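PDB 3TM8: HD-GYP domain-containing protein from Bdellovibrio bacteriovorus, which binds two iron ions through an unconventional HD-GYP domain, of the family of cyclic-di-GMP phosphodiesterases, and is probably related to them in function. Local coordinates for residues 86-89 with 90-94. Numbering follows the deposited sequence. Where two conformers were deposited one is given.
Sequences RTYL and QKNIE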
ATOM      1  N   ARG A  86      14.923  -5.706  15.819  1.00  7.85           N
ATOM      2  CA  ARG A  86      13.572  -5.990  16.287  1.00  8.96           C
ATOM      3  C   ARG A  86      13.101  -4.948  17.295  1.00  9.31           C
ATOM      4  O   ARG A  86      11.938  -4.521  17.272  1.00  9.96           O
ATOM      5  CB  ARG A  86      13.479  -7.397  16.889  1.00 10.81           C
ATOM      6  CG  ARG A  86      13.574  -8.534  15.866  1.00 14.13           C
ATOM      7  CD  ARG A  86      13.182  -9.874  16.490  1.00 18.47           C
ATOM      8  NE  ARG A  86      14.008 -10.196  17.651  1.00 21.44           N
ATOM      9  CZ  ARG A  86      14.992 -11.090  17.654  1.00 23.31           C
ATOM     10  NH1 ARG A  86      15.271 -11.781  16.556  1.00 23.45           N
ATOM     11  NH2 ARG A  86      15.689 -11.304  18.762  1.00 24.55           N
ATOM     12  N   THR A  87      13.992  -4.541  18.195  1.00  9.42           N
ATOM     13  CA  THR A  87      13.626  -3.544  19.198  0.50  9.21           C
ATOM     14  C   THR A  87      13.451  -2.171  18.558  1.00  9.20           C
ATOM     15  O   THR A  87      12.565  -1.416  18.944  1.00  9.40           O
ATOM     16  CB  THR A  87      14.625  -3.482  20.378  0.50 10.47           C
ATOM     17  OG1 THR A  87      15.938  -3.171  19.894  0.50  9.71           O
ATOM     18  CG2 THR A  87      14.646  -4.808  21.119  0.50 12.96           C
ATOM     19  N   TYR A  88      14.283  -1.860  17.570  1.00  8.09           N
ATOM     20  CA  TYR A  88      14.137  -0.623  16.810  1.00  8.33           C
ATOM     21  C   TYR A  88      12.756  -0.538  16.171  1.00  7.57           C
ATOM     22  O   TYR A  88      12.062   0.477  16.278  1.00  7.75           O
ATOM     23  CB  TYR A  88      15.228  -0.560  15.734  1.00  8.36           C
ATOM     24  CG  TYR A  88      14.974   0.433  14.624  1.00  7.40           C
ATOM     25  CD1 TYR A  88      15.430   1.746  14.715  1.00  7.80           C
ATOM     26  CD2 TYR A  88      14.294   0.051  13.470  1.00  7.42           C
ATOM     27  CE1 TYR A  88      15.197   2.658  13.692  1.00  8.04           C
ATOM     28  CE2 TYR A  88      14.061   0.947  12.455  1.00  7.19           C
ATOM     29  CZ  TYR A  88      14.502   2.246  12.562  1.00  7.87           C
ATOM     30  OH  TYR A  88      14.249   3.118  11.521  1.00  8.07           O
ATOM     31  N   LEU A  89      12.351  -1.619  15.519  1.00  7.78           N
ATOM     32  CA  LEU A  89      11.080  -1.623  14.812  1.00  7.49           C
ATOM     33  C   LEU A  89       9.897  -1.505  15.761  1.00  7.45           C
ATOM     34  O   LEU A  89       8.974  -0.718  15.536  1.00  8.04           O
ATOM     35  CB  LEU A  89      10.963  -2.891  13.976  1.00 11.00           C
ATOM     36  CG  LEU A  89       9.678  -3.004  13.151  1.00 12.92           C
ATOM     37  CD1 LEU A  89       9.443  -1.745  12.313  1.00 13.25           C
ATOM     38  CD2 LEU A  89       9.721  -4.243  12.270  1.00 14.57           C
ATOM     39  N   GLN A  90       9.933  -2.270  16.845  1.00  8.65           N
ATOM     40  CA  GLN A  90       8.814  -2.248  17.769  1.00 10.31           C
ATOM     41  C   GLN A  90       8.693  -0.875  18.424  1.00  8.48           C
ATOM     42  O   GLN A  90       7.584  -0.353  18.589  1.00  9.02           O
ATOM     43  CB  GLN A  90       8.970  -3.346  18.813  1.00 11.82           C
ATOM     44  CG  GLN A  90       7.738  -3.521  19.702  1.00 14.09           C
ATOM     45  CD  GLN A  90       6.453  -3.884  18.942  1.00 16.69           C
ATOM     46  OE1 GLN A  90       6.487  -4.469  17.854  1.00 17.51           O
ATOM     47  NE2 GLN A  90       5.313  -3.537  19.526  1.00 18.02           N
ATOM     48  N   LYS A  91       9.823  -0.278  18.789  1.00  8.89           N
ATOM     49  CA  LYS A  91       9.800   1.077  19.342  1.00  9.02           C
ATOM     50  C   LYS A  91       9.260   2.101  18.335  1.00  8.73           C
ATOM     51  O   LYS A  91       8.484   2.980  18.690  1.00  9.16           O
ATOM     52  CB  LYS A  91      11.186   1.473  19.829  1.00 10.92           C
ATOM     53  CG  LYS A  91      11.316   2.898  20.305  1.00 16.21           C
ATOM     54  CD  LYS A  91      12.719   3.112  20.862  1.00 20.56           C
ATOM     55  CE  LYS A  91      13.021   4.574  21.139  1.00 23.90           C
ATOM     56  NZ  LYS A  91      14.454   4.744  21.525  1.00 25.41           N
ATOM     57  N   ASN A  92       9.658   1.979  17.075  1.00  8.25           N
ATOM     58  CA  ASN A  92       9.151   2.877  16.048  1.00  7.17           C
ATOM     59  C   ASN A  92       7.639   2.811  15.955  1.00  6.11           C
ATOM     60  O   ASN A  92       6.955   3.836  15.949  1.00  8.50           O
ATOM     61  CB  ASN A  92       9.724   2.509  14.689  1.00  8.50           C
ATOM     62  CG  ASN A  92      10.840   3.419  14.269  1.00  9.01           C
ATOM     63  OD1 ASN A  92      11.370   4.193  15.074  1.00  9.15           O
ATOM     64  ND2 ASN A  92      11.207   3.338  12.994  1.00 10.20           N
ATOM     65  N   ILE A  93       7.106   1.599  15.867  1.00  6.91           N
ATOM     66  CA  ILE A  93       5.664   1.373  15.729  0.50  9.19           C
ATOM     67  C   ILE A  93       4.888   1.881  16.945  1.00  8.93           C
ATOM     68  O   ILE A  93       3.872   2.560  16.845  1.00  8.65           O
ATOM     69  CB  ILE A  93       5.378  -0.138  15.571  0.50 12.05           C
ATOM     70  CG1 ILE A  93       5.760  -0.615  14.167  0.50 13.26           C
ATOM     71  CG2 ILE A  93       3.922  -0.443  15.859  0.50 13.35           C
ATOM     72  CD1 ILE A  93       5.778  -2.123  14.012  0.50 13.64           C
ATOM     73  N   GLU A  94       5.368   1.508  18.124  1.00  9.02           N
ATOM     74  CA  GLU A  94       4.689   1.918  19.350  1.00 10.05           C
ATOM     75  C   GLU A  94       4.663   3.434  19.469  1.00 10.53           C
ATOM     76  O   GLU A  94       3.629   4.028  19.790  1.00 13.17           O
ATOM     77  CB  GLU A  94       5.367   1.295  20.572  1.00 12.05           C
ATOM     78  CG  GLU A  94       5.143  -0.201  20.672  1.00 14.20           C
ATOM     79  CD  GLU A  94       5.890  -0.854  21.823  1.00 18.66           C
ATOM     80  OE1 GLU A  94       6.683  -0.168  22.504  1.00 19.92           O
ATOM     81  OE2 GLU A  94       5.680  -2.064  22.036  1.00 21.49           O
TER
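N92 sets its amide obliquely against the phenol end of the Y88 ring, one helical turn back in helix 82-97. Its CG sits 4.2 Å above the ring plane, displaced toward the rim, and the amide and ring planes are 49° apart. The ND2 corner leads: it comes to 3.5 Å from Y88 CZ, with Y88 OH at a similar distance. Y88 gets its hydroxyl there by swinging CG anti to its backbone N (chi1 163°), which runs the ring out beside the next turn, while N92 takes an unusual chi1 of -102° that turns the amide toward it.

Both polar ends are occupied by the loop next to the helix. Y88 OH hydrogen-bonds to R32 N and N92 ND2 to R32 O, while Q35 NE2 bonds both N92 OD1 and the backbone oxygen Y88 O; F39 meets the tyrosine ring edge-to-face.

On another side of the helix, L89 and I93 touch loosely in the I93 conformer given, CD1 to CD1 at 4.1 Å. The backbone beneath is regular, with I93 N bonded to L89 O at 3.0 Å and N92 N to Y88 O at 2.9 Å. On the exposed surface Q90 NE2 donates to E94 OE2 at 2.9 Å, nearly straight. The acceptor lies in the plane of the Q90 amide, but the carboxylate is met on its anti side and from well out of its plane.

Far from the iron site, this turn joins the helix to the loop around R32 and Q35. The bonds to that loop satisfy the buried Y88 hydroxyl and N92 amide, and because OD1 accepts while ND2 donates, they define which way round the amide sits.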